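Local coordinates for protein magnesium transporter (Enterococcus faecalis, PDB 2OUX) that probably carries magnesium ions across the cell membrane as a homodimer, this chain being its soluble cytosolic part with the N domain and paired CBS domains, at residues L14-L19 with E48-H53. Sequence-based numbering, arbitrary orientation.
Sequences LLLETL and EKDRQH
Leu19 reaches across from helix 8-20 and sets its two methyl groups against helix 48-57, one on each of two residues that lie a turn apart. CD1 meets His53 CB at 3.6 Å. CD2 meets Asp50 CB at 3.7 Å and lies 3.9 Å from Asp50 O, resting on backbone as well as side chain. CG anti to the backbone N (chi1 -174°) carries the fork toward helix 48-57, and chi2 (51°) turns one methyl to each neighbour. Leucine suits this place: its fork offers two methyls to two neighbours at once. Asp50 and His53 answer with their CB methylenes, while carboxylate and imidazole turn off to one side of the methyls. Both residues are partly exposed, which suits an apolar CB packed inward and a polar end near solvent. The carboxylate comes alongside Leu16, which crosses Asp50 at about a right angle; Leu16 CD2 to Asp50 OD2, at 3.9 Å, is a loose methyl-to-oxygen touch.

The segment axes approach to 11.0 Å at 73°, a steep crossing with few residues touching. Phe27 of helix 24-31 and Leu46 of the loop before helix 48-57 also pack on Leu19, joining helix 8-20 to this part of the MgtE intracellular N domain. Burying Leu19 probably brings the hydrophobic gain; the contact is small, held by van der Waals packing without a directed polar bond between the segments.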
ATOM      1  N   LEU A  14       1.193 -31.841  -4.323  1.00 42.60           N
ATOM      2  CA  LEU A  14       2.174 -32.321  -3.358  1.00 42.44           C
ATOM      3  C   LEU A  14       1.601 -32.101  -1.965  1.00 41.88           C
ATOM      4  O   LEU A  14       1.676 -32.973  -1.100  1.00 40.01           O
ATOM      5  CB  LEU A  14       3.489 -31.545  -3.493  1.00 43.94           C
ATOM      6  CG  LEU A  14       4.565 -31.999  -4.490  1.00 45.50           C
ATOM      7  CD1 LEU A  14       4.014 -32.097  -5.914  1.00 45.43           C
ATOM      8  CD2 LEU A  14       5.708 -31.009  -4.423  1.00 46.05           C
ATOM      9  N   LEU A  15       1.027 -30.918  -1.763  1.00 41.63           N
ATOM     10  CA  LEU A  15       0.426 -30.550  -0.487  1.00 41.83           C
ATOM     11  C   LEU A  15      -0.660 -31.540  -0.075  1.00 40.71           C
ATOM     12  O   LEU A  15      -0.693 -31.985   1.069  1.00 39.88           O
ATOM     13  CB  LEU A  15      -0.183 -29.153  -0.577  1.00 43.12           C
ATOM     14  CG  LEU A  15       0.296 -28.055   0.370  1.00 43.61           C
ATOM     15  CD1 LEU A  15      -0.616 -26.846   0.191  1.00 45.02           C
ATOM     16  CD2 LEU A  15       0.260 -28.526   1.813  1.00 44.20           C
ATOM     17  N   LEU A  16      -1.554 -31.867  -1.005  1.00 41.24           N
ATOM     18  CA  LEU A  16      -2.643 -32.813  -0.734  1.00 44.16           C
ATOM     19  C   LEU A  16      -2.107 -34.172  -0.290  1.00 44.79           C
ATOM     20  O   LEU A  16      -2.702 -34.843   0.551  1.00 42.21           O
ATOM     21  CB  LEU A  16      -3.520 -33.008  -1.978  1.00 43.71           C
ATOM     22  CG  LEU A  16      -4.924 -32.382  -1.947  1.00 45.93           C
ATOM     23  CD1 LEU A  16      -5.612 -32.553  -3.302  1.00 44.82           C
ATOM     24  CD2 LEU A  16      -5.747 -33.025  -0.849  1.00 43.29           C
ATOM     25  N   GLU A  17      -0.983 -34.574  -0.869  1.00 47.02           N
ATOM     26  CA  GLU A  17      -0.389 -35.852  -0.524  1.00 49.20           C
ATOM     27  C   GLU A  17       0.211 -35.858   0.877  1.00 48.75           C
ATOM     28  O   GLU A  17       0.009 -36.811   1.628  1.00 48.18           O
ATOM     29  CB  GLU A  17       0.664 -36.242  -1.565  1.00 50.79           C
ATOM     30  CG  GLU A  17       0.060 -36.863  -2.819  1.00 55.68           C
ATOM     31  CD  GLU A  17      -0.662 -38.181  -2.531  1.00 59.00           C
ATOM     32  OE1 GLU A  17       0.007 -39.148  -2.102  1.00 60.38           O
ATOM     33  OE2 GLU A  17      -1.895 -38.252  -2.729  1.00 60.59           O
ATOM     34  N   THR A  18       0.938 -34.806   1.239  1.00 48.33           N
ATOM     35  CA  THR A  18       1.528 -34.761   2.570  1.00 49.76           C
ATOM     36  C   THR A  18       0.383 -34.751   3.569  1.00 51.41           C
ATOM     37  O   THR A  18       0.508 -35.254   4.685  1.00 52.09           O
ATOM     38  CB  THR A  18       2.376 -33.492   2.799  1.00 50.01           C
ATOM     39  OG1 THR A  18       1.512 -32.371   3.009  1.00 50.19           O
ATOM     40  CG2 THR A  18       3.273 -33.222   1.599  1.00 50.23           C
ATOM     41  N   LEU A  19      -0.741 -34.179   3.151  1.00 51.83           N
ATOM     42  CA  LEU A  19      -1.920 -34.095   3.995  1.00 52.31           C
ATOM     43  C   LEU A  19      -2.493 -35.484   4.238  1.00 53.73           C
ATOM     44  O   LEU A  19      -2.701 -35.889   5.383  1.00 52.62           O
ATOM     45  CB  LEU A  19      -2.970 -33.201   3.335  1.00 52.30           C
ATOM     46  CG  LEU A  19      -4.226 -32.882   4.144  1.00 52.76           C
ATOM     47  CD1 LEU A  19      -3.836 -32.360   5.524  1.00 51.90           C
ATOM     48  CD2 LEU A  19      -5.063 -31.850   3.394  1.00 52.26           C
ATOM     49  N   GLU A  48     -14.486 -32.203   3.087  1.00 42.79           N
ATOM     50  CA  GLU A  48     -14.630 -32.053   4.526  1.00 43.86           C
ATOM     51  C   GLU A  48     -13.614 -32.857   5.331  1.00 43.69           C
ATOM     52  O   GLU A  48     -13.199 -32.442   6.415  1.00 42.31           O
ATOM     53  CB  GLU A  48     -16.043 -32.441   4.953  1.00 47.40           C
ATOM     54  CG  GLU A  48     -16.180 -32.651   6.447  1.00 51.59           C
ATOM     55  CD  GLU A  48     -17.598 -32.975   6.862  1.00 55.67           C
ATOM     56  OE1 GLU A  48     -18.227 -33.839   6.206  1.00 58.11           O
ATOM     57  OE2 GLU A  48     -18.079 -32.373   7.850  1.00 57.19           O
ATOM     58  N   LYS A  49     -13.210 -34.001   4.797  1.00 43.78           N
ATOM     59  CA  LYS A  49     -12.256 -34.862   5.487  1.00 46.03           C
ATOM     60  C   LYS A  49     -10.890 -34.196   5.623  1.00 44.12           C
ATOM     61  O   LYS A  49     -10.333 -34.102   6.718  1.00 42.04           O
ATOM     62  CB  LYS A  49     -12.120 -36.192   4.737  1.00 49.54           C
ATOM     63  CG  LYS A  49     -13.455 -36.871   4.470  1.00 54.24           C
ATOM     64  CD  LYS A  49     -13.313 -38.104   3.581  1.00 58.22           C
ATOM     65  CE  LYS A  49     -12.683 -39.281   4.315  1.00 60.34           C
ATOM     66  NZ  LYS A  49     -12.665 -40.514   3.464  1.00 62.77           N
ATOM     67  N   ASP A  50     -10.354 -33.726   4.504  1.00 43.40           N
ATOM     68  CA  ASP A  50      -9.054 -33.080   4.514  1.00 41.81           C
ATOM     69  C   ASP A  50      -9.039 -31.771   5.309  1.00 40.62           C
ATOM     70  O   ASP A  50      -8.012 -31.403   5.873  1.00 40.54           O
ATOM     71  CB  ASP A  50      -8.579 -32.856   3.079  1.00 42.31           C
ATOM     72  CG  ASP A  50      -8.425 -34.163   2.309  1.00 42.29           C
ATOM     73  OD1 ASP A  50      -7.847 -35.116   2.865  1.00 43.23           O
ATOM     74  OD2 ASP A  50      -8.870 -34.245   1.147  1.00 44.15           O
ATOM     75  N   ARG A  51     -10.170 -31.073   5.376  1.00 40.35           N
ATOM     76  CA  ARG A  51     -10.217 -29.828   6.143  1.00 40.08           C
ATOM     77  C   ARG A  51      -9.946 -30.154   7.603  1.00 39.00           C
ATOM     78  O   ARG A  51      -9.215 -29.439   8.291  1.00 36.53           O
ATOM     79  CB  ARG A  51     -11.587 -29.153   6.049  1.00 40.22           C
ATOM     80  CG  ARG A  51     -11.996 -28.674   4.676  1.00 40.61           C
ATOM     81  CD  ARG A  51     -13.252 -27.812   4.787  1.00 41.91           C
ATOM     82  NE  ARG A  51     -14.081 -27.914   3.592  1.00 43.02           N
ATOM     83  CZ  ARG A  51     -15.320 -28.388   3.586  1.00 42.74           C
ATOM     84  NH1 ARG A  51     -15.880 -28.798   4.715  1.00 43.57           N
ATOM     85  NH2 ARG A  51     -15.998 -28.456   2.448  1.00 46.74           N
ATOM     86  N   GLN A  52     -10.547 -31.244   8.067  1.00 40.22           N
ATOM     87  CA  GLN A  52     -10.386 -31.686   9.445  1.00 40.81           C
ATOM     88  C   GLN A  52      -8.919 -31.913   9.806  1.00 40.97           C
ATOM     89  O   GLN A  52      -8.452 -31.449  10.851  1.00 41.04           O
ATOM     90  CB  GLN A  52     -11.191 -32.967   9.677  1.00 43.06           C
ATOM     91  CG  GLN A  52     -12.695 -32.747   9.761  1.00 44.98           C
ATOM     92  CD  GLN A  52     -13.078 -31.751  10.851  1.00 45.66           C
ATOM     93  OE1 GLN A  52     -12.432 -31.679  11.898  1.00 44.99           O
ATOM     94  NE2 GLN A  52     -14.144 -30.993  10.616  1.00 45.16           N
ATOM     95  N   HIS A  53      -8.198 -32.632   8.947  1.00 40.21           N
ATOM     96  CA  HIS A  53      -6.780 -32.896   9.182  1.00 40.91           C
ATOM     97  C   HIS A  53      -6.072 -31.567   9.289  1.00 39.56           C
ATOM     98  O   HIS A  53      -5.237 -31.356  10.171  1.00 39.70           O
ATOM     99  CB  HIS A  53      -6.155 -33.664   8.014  1.00 42.48           C
ATOM    100  CG  HIS A  53      -6.607 -35.079   7.908  1.00 45.51           C
ATOM    101  ND1 HIS A  53      -6.389 -36.011   8.895  1.00 46.34           N
ATOM    102  CD2 HIS A  53      -7.264 -35.738   6.913  1.00 45.23           C
ATOM    103  CE1 HIS A  53      -6.884 -37.179   8.523  1.00 47.24           C
ATOM    104  NE2 HIS A  53      -7.420 -37.031   7.320  1.00 45.10           N
TER